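Local coordinates for uncharacterized protein YppE (Bacillus subtilis, PDB 2IM8) that is of unknown function but folds into a compact bundle of four helices and belongs to a bacterial family of unknown function, at residues R23-Y34 and Q88-F99. Numbering follows the deposited sequence.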
loop_
_atom_site.group_PDB
_atom_site.type_symbol
_atom_site.label_atom_id
_atom_site.label_comp_id
_atom_site.label_asym_id
_atom_site.label_seq_id
_atom_site.Cartn_x
_atom_site.Cartn_y
_atom_site.Cartn_z
ATOM N N ARG A 23 -3.120 5.129 12.973
ATOM C CA ARG A 23 -2.039 5.896 13.571
ATOM C C ARG A 23 -2.232 7.376 13.236
ATOM O O ARG A 23 -2.036 8.246 14.086
ATOM C CB ARG A 23 -0.679 5.403 13.065
ATOM C CG ARG A 23 0.503 6.069 13.770
ATOM C CD ARG A 23 1.849 5.613 13.200
ATOM N NE ARG A 23 2.024 4.176 13.365
ATOM C CZ ARG A 23 1.929 3.292 12.375
ATOM N NH1 ARG A 23 1.677 3.695 11.135
ATOM N NH2 ARG A 23 2.063 1.999 12.637
ATOM N N TYR A 24 -2.638 7.647 11.998
ATOM C CA TYR A 24 -2.869 9.008 11.522
ATOM C C TYR A 24 -3.933 9.713 12.355
ATOM O O TYR A 24 -3.713 10.819 12.849
ATOM C CB TYR A 24 -3.310 8.979 10.055
ATOM C CG TYR A 24 -3.757 10.316 9.504
ATOM C CD1 TYR A 24 -2.831 11.282 9.095
ATOM C CD2 TYR A 24 -5.109 10.621 9.404
ATOM C CE1 TYR A 24 -3.252 12.519 8.601
ATOM C CE2 TYR A 24 -5.538 11.849 8.914
ATOM C CZ TYR A 24 -4.610 12.795 8.515
ATOM O OH TYR A 24 -5.050 14.022 8.047
ATOM N N GLN A 25 -5.083 9.062 12.507
ATOM C CA GLN A 25 -6.195 9.613 13.271
ATOM C C GLN A 25 -5.796 9.832 14.721
ATOM O O GLN A 25 -6.130 10.856 15.310
ATOM C CB GLN A 25 -7.401 8.672 13.202
ATOM C CG GLN A 25 -8.506 9.001 14.198
ATOM C CD GLN A 25 -9.701 8.058 14.095
ATOM O OE1 GLN A 25 -9.544 6.843 13.936
ATOM N NE2 GLN A 25 -10.902 8.616 14.204
ATOM N N GLU A 26 -5.080 8.875 15.302
ATOM C CA GLU A 26 -4.662 9.031 16.693
ATOM C C GLU A 26 -3.704 10.213 16.815
ATOM O O GLU A 26 -3.728 10.944 17.800
ATOM C CB GLU A 26 -3.993 7.753 17.210
ATOM C CG GLU A 26 -3.587 7.832 18.676
ATOM C CD GLU A 26 -4.728 8.308 19.570
ATOM O OE1 GLU A 26 -5.813 7.679 19.543
ATOM O OE2 GLU A 26 -4.537 9.311 20.299
ATOM N N GLY A 27 -2.868 10.399 15.800
ATOM C CA GLY A 27 -1.929 11.507 15.816
ATOM C C GLY A 27 -2.612 12.858 15.702
ATOM O O GLY A 27 -2.143 13.848 16.263
ATOM N N LYS A 28 -3.715 12.915 14.964
ATOM C CA LYS A 28 -4.440 14.171 14.805
ATOM C C LYS A 28 -5.165 14.526 16.095
ATOM O O LYS A 28 -5.176 15.687 16.513
ATOM C CB LYS A 28 -5.459 14.065 13.671
ATOM C CG LYS A 28 -4.851 14.122 12.282
ATOM C CD LYS A 28 -4.298 15.503 11.988
ATOM C CE LYS A 28 -3.977 15.645 10.509
ATOM N NZ LYS A 28 -3.660 17.050 10.145
ATOM N N ASN A 29 -5.765 13.515 16.716
ATOM C CA ASN A 29 -6.518 13.700 17.956
ATOM C C ASN A 29 -5.630 14.095 19.130
ATOM O O ASN A 29 -5.892 15.083 19.812
ATOM C CB ASN A 29 -7.279 12.416 18.299
ATOM C CG ASN A 29 -8.349 12.080 17.274
ATOM O OD1 ASN A 29 -8.963 11.013 17.328
ATOM N ND2 ASN A 29 -8.583 12.996 16.336
ATOM N N SER A 30 -4.588 13.308 19.362
ATOM C CA SER A 30 -3.658 13.551 20.453
ATOM C C SER A 30 -2.260 13.248 19.944
ATOM O O SER A 30 -1.764 12.130 20.080
ATOM C CB SER A 30 -3.995 12.643 21.640
ATOM O OG SER A 30 -3.216 12.978 22.775
ATOM N N ASN A 31 -1.635 14.265 19.359
ATOM C CA ASN A 31 -0.304 14.151 18.781
ATOM C C ASN A 31 0.769 13.510 19.649
ATOM O O ASN A 31 0.812 13.728 20.862
ATOM C CB ASN A 31 0.195 15.531 18.358
ATOM C CG ASN A 31 1.593 15.485 17.804
ATOM O OD1 ASN A 31 1.793 15.251 16.610
ATOM N ND2 ASN A 31 2.581 15.676 18.674
ATOM N N HIS A 32 1.637 12.733 18.997
ATOM C CA HIS A 32 2.781 12.071 19.629
ATOM C C HIS A 32 3.974 12.242 18.686
ATOM O O HIS A 32 3.876 11.973 17.490
ATOM C CB HIS A 32 2.538 10.572 19.843
ATOM C CG HIS A 32 3.769 9.823 20.255
ATOM N ND1 HIS A 32 4.569 9.147 19.358
ATOM C CD2 HIS A 32 4.372 9.697 21.463
ATOM C CE1 HIS A 32 5.610 8.637 19.995
ATOM N NE2 HIS A 32 5.514 8.957 21.272
ATOM N N SER A 33 5.101 12.689 19.218
ATOM C CA SER A 33 6.273 12.882 18.374
ATOM C C SER A 33 7.033 11.574 18.125
ATOM O O SER A 33 7.762 11.090 18.992
ATOM C CB SER A 33 7.198 13.917 19.004
ATOM O OG SER A 33 6.544 15.172 19.102
ATOM N N TYR A 34 6.850 10.995 16.940
ATOM C CA TYR A 34 7.545 9.747 16.605
ATOM C C TYR A 34 8.992 10.058 16.271
ATOM O O TYR A 34 9.282 11.102 15.688
ATOM C CB TYR A 34 6.882 9.067 15.409
ATOM C CG TYR A 34 5.618 8.338 15.779
ATOM C CD1 TYR A 34 5.672 7.095 16.411
ATOM C CD2 TYR A 34 4.368 8.896 15.530
ATOM C CE1 TYR A 34 4.509 6.419 16.783
ATOM C CE2 TYR A 34 3.189 8.221 15.908
ATOM C CZ TYR A 34 3.277 6.987 16.529
ATOM O OH TYR A 34 2.138 6.306 16.898
ATOM N N GLN A 88 2.882 10.099 6.457
ATOM C CA GLN A 88 1.856 10.891 7.122
ATOM C C GLN A 88 1.212 10.206 8.325
ATOM O O GLN A 88 0.682 10.879 9.211
ATOM C CB GLN A 88 0.801 11.321 6.107
ATOM C CG GLN A 88 1.356 12.247 5.011
ATOM C CD GLN A 88 1.992 13.516 5.561
ATOM O OE1 GLN A 88 1.466 14.144 6.486
ATOM N NE2 GLN A 88 3.125 13.906 4.987
ATOM N N SER A 89 1.266 8.879 8.381
ATOM C CA SER A 89 0.688 8.184 9.526
ATOM C C SER A 89 1.469 8.614 10.771
ATOM O O SER A 89 0.922 8.672 11.864
ATOM C CB SER A 89 0.754 6.661 9.348
ATOM O OG SER A 89 2.078 6.158 9.450
ATOM N N TYR A 90 2.748 8.938 10.583
ATOM C CA TYR A 90 3.603 9.370 11.688
ATOM C C TYR A 90 3.606 10.872 11.927
ATOM O O TYR A 90 3.517 11.305 13.070
ATOM C CB TYR A 90 5.042 8.914 11.450
ATOM C CG TYR A 90 5.171 7.417 11.434
ATOM C CD1 TYR A 90 5.205 6.694 12.624
ATOM C CD2 TYR A 90 5.207 6.720 10.229
ATOM C CE1 TYR A 90 5.268 5.305 12.618
ATOM C CE2 TYR A 90 5.270 5.333 10.209
ATOM C CZ TYR A 90 5.300 4.634 11.413
ATOM O OH TYR A 90 5.371 3.267 11.415
ATOM N N VAL A 91 3.703 11.658 10.852
ATOM C CA VAL A 91 3.757 13.118 10.973
ATOM C C VAL A 91 2.417 13.846 10.779
ATOM O O VAL A 91 2.275 15.011 11.155
ATOM C CB VAL A 91 4.813 13.705 9.993
ATOM C CG1 VAL A 91 6.160 13.057 10.258
ATOM C CG2 VAL A 91 4.394 13.466 8.553
ATOM N N HIS A 92 1.454 13.149 10.179
ATOM C CA HIS A 92 0.100 13.662 9.943
ATOM C C HIS A 92 -0.062 15.148 9.620
ATOM O O HIS A 92 -0.896 15.833 10.217
ATOM C CB HIS A 92 -0.785 13.318 11.145
ATOM C CG HIS A 92 -0.256 13.825 12.454
ATOM N ND1 HIS A 92 -0.348 15.148 12.836
ATOM C CD2 HIS A 92 0.369 13.182 13.467
ATOM C CE1 HIS A 92 0.198 15.295 14.031
ATOM N NE2 HIS A 92 0.641 14.119 14.435
ATOM N N HIS A 93 0.712 15.651 8.670
ATOM C CA HIS A 93 0.589 17.053 8.307
ATOM C C HIS A 93 -0.590 17.291 7.384
ATOM O O HIS A 93 -1.325 18.258 7.558
ATOM C CB HIS A 93 1.866 17.548 7.631
ATOM C CG HIS A 93 3.044 17.607 8.548
ATOM N ND1 HIS A 93 3.006 18.265 9.760
ATOM C CD2 HIS A 93 4.298 17.112 8.424
ATOM C CE1 HIS A 93 4.190 18.173 10.343
ATOM N NE2 HIS A 93 4.992 17.480 9.552
ATOM N N ILE A 94 -0.783 16.409 6.406
ATOM C CA ILE A 94 -1.886 16.588 5.463
ATOM C C ILE A 94 -3.244 16.469 6.155
ATOM O O ILE A 94 -3.347 15.867 7.218
ATOM C CB ILE A 94 -1.795 15.581 4.303
ATOM C CG1 ILE A 94 -1.908 14.153 4.825
ATOM C CG2 ILE A 94 -0.478 15.778 3.563
ATOM C CD1 ILE A 94 -2.012 13.134 3.707
ATOM N N HIS A 95 -4.279 17.051 5.554
ATOM C CA HIS A 95 -5.624 17.029 6.137
ATOM C C HIS A 95 -6.356 15.700 5.962
ATOM O O HIS A 95 -5.985 14.881 5.128
ATOM C CB HIS A 95 -6.472 18.158 5.549
ATOM C CG HIS A 95 -5.922 19.523 5.816
ATOM N ND1 HIS A 95 -5.675 19.986 7.091
ATOM C CD2 HIS A 95 -5.550 20.517 4.974
ATOM C CE1 HIS A 95 -5.172 21.207 7.023
ATOM N NE2 HIS A 95 -5.086 21.552 5.751
ATOM N N LYS A 96 -7.401 15.512 6.765
ATOM C CA LYS A 96 -8.210 14.293 6.767
ATOM C C LYS A 96 -8.676 13.833 5.390
ATOM O O LYS A 96 -8.532 12.666 5.047
ATOM C CB LYS A 96 -9.448 14.480 7.659
ATOM C CG LYS A 96 -9.172 15.089 9.036
ATOM C CD LYS A 96 -8.345 14.162 9.920
ATOM C CE LYS A 96 -8.119 14.757 11.304
ATOM N NZ LYS A 96 -7.326 16.026 11.266
ATOM N N LYS A 97 -9.251 14.748 4.614
ATOM C CA LYS A 97 -9.758 14.425 3.282
ATOM C C LYS A 97 -8.696 13.835 2.358
ATOM O O LYS A 97 -8.925 12.826 1.692
ATOM C CB LYS A 97 -10.354 15.672 2.627
ATOM C CG LYS A 97 -10.840 15.444 1.203
ATOM C CD LYS A 97 -11.164 16.762 0.519
ATOM C CE LYS A 97 -11.467 16.564 -0.965
ATOM N NZ LYS A 97 -12.784 15.923 -1.217
ATOM N N ARG A 98 -7.544 14.490 2.299
ATOM C CA ARG A 98 -6.445 14.033 1.464
ATOM C C ARG A 98 -5.933 12.672 1.951
ATOM O O ARG A 98 -5.673 11.771 1.148
ATOM C CB ARG A 98 -5.318 15.071 1.496
ATOM C CG ARG A 98 -4.056 14.681 0.754
ATOM C CD ARG A 98 -4.317 14.335 -0.703
ATOM N NE ARG A 98 -3.061 14.044 -1.386
ATOM C CZ ARG A 98 -2.969 13.369 -2.526
ATOM N NH1 ARG A 98 -4.065 12.907 -3.119
ATOM N NH2 ARG A 98 -1.785 13.148 -3.070
ATOM N N PHE A 99 -5.786 12.517 3.260
ATOM C CA PHE A 99 -5.304 11.248 3.788
ATOM C C PHE A 99 -6.274 10.134 3.401
ATOM O O PHE A 99 -5.857 9.025 3.029
ATOM C CB PHE A 99 -5.177 11.295 5.310
ATOM C CG PHE A 99 -4.556 10.057 5.890
ATOM C CD1 PHE A 99 -3.172 9.910 5.933
ATOM C CD2 PHE A 99 -5.353 8.994 6.309
ATOM C CE1 PHE A 99 -2.589 8.714 6.382
ATOM C CE2 PHE A 99 -4.783 7.804 6.757
ATOM C CZ PHE A 99 -3.400 7.664 6.792
HETATM O O HOH W 1 0.581 10.023 14.398
HETATM O O HOH W 2 -1.611 17.880 12.408
HETATM O O HOH W 3 1.349 12.083 16.367
HETATM O O HOH W 4 5.667 12.710 14.554
#
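Tyr24 fills the notch between helices 72-91 and 96-121 at one end of this four-helix bundle, an example of how one aromatic residue can pack on a neighbouring helix and bond to the turn that leads into it. Its ring lies in an offset stack on Phe99, the planes 1° apart and the centroids separated by 3.8 Å. The two side chains run in opposite directions, so the CB of each sits over the other's ring. With CG anti to the backbone N (chi1 172°), the Tyr24 ring extends along Phe99 and carries its hydroxyl to the connecting turn, where OH donates to Ile94 O at 2.6 Å. Gln88 O meets the same ring at its edge, and Lys28 CG lies over the face remote from Phe99. From there Lys28 NZ makes weak hydrogen bonds to Ile94 O and His92 O, despite having Lys96 NZ only 4.0 Å away.

His92 leaves the end of helix 72-91 with positive phi. Its CB rests against Tyr24 CD1, while its imidazole slides beneath the last turn of helix 3-29, with CD2 3.7 Å from Gly27 CA and Gly27 O over one face of the ring, offset toward the rim.

Tyr90, the third large contributor, also packs against Ile40 and Ala43 of helix 36-64. The Arg23 guanidinium lies flat on its ring, planes 10° apart, a bend at chi3 bringing NH1 to Ser89 OG, which is also hydrogen-bonded to Val86 O. Tyr90 turns its edge to the face of Tyr34 in a T-shaped pair, and water 4 links Tyr34 N to Tyr90 O. Where the loop after helix 3-29 passes His92, NE2 gives a weak, bent hydrogen bond to Asn31 OD1, 2.7 Å away.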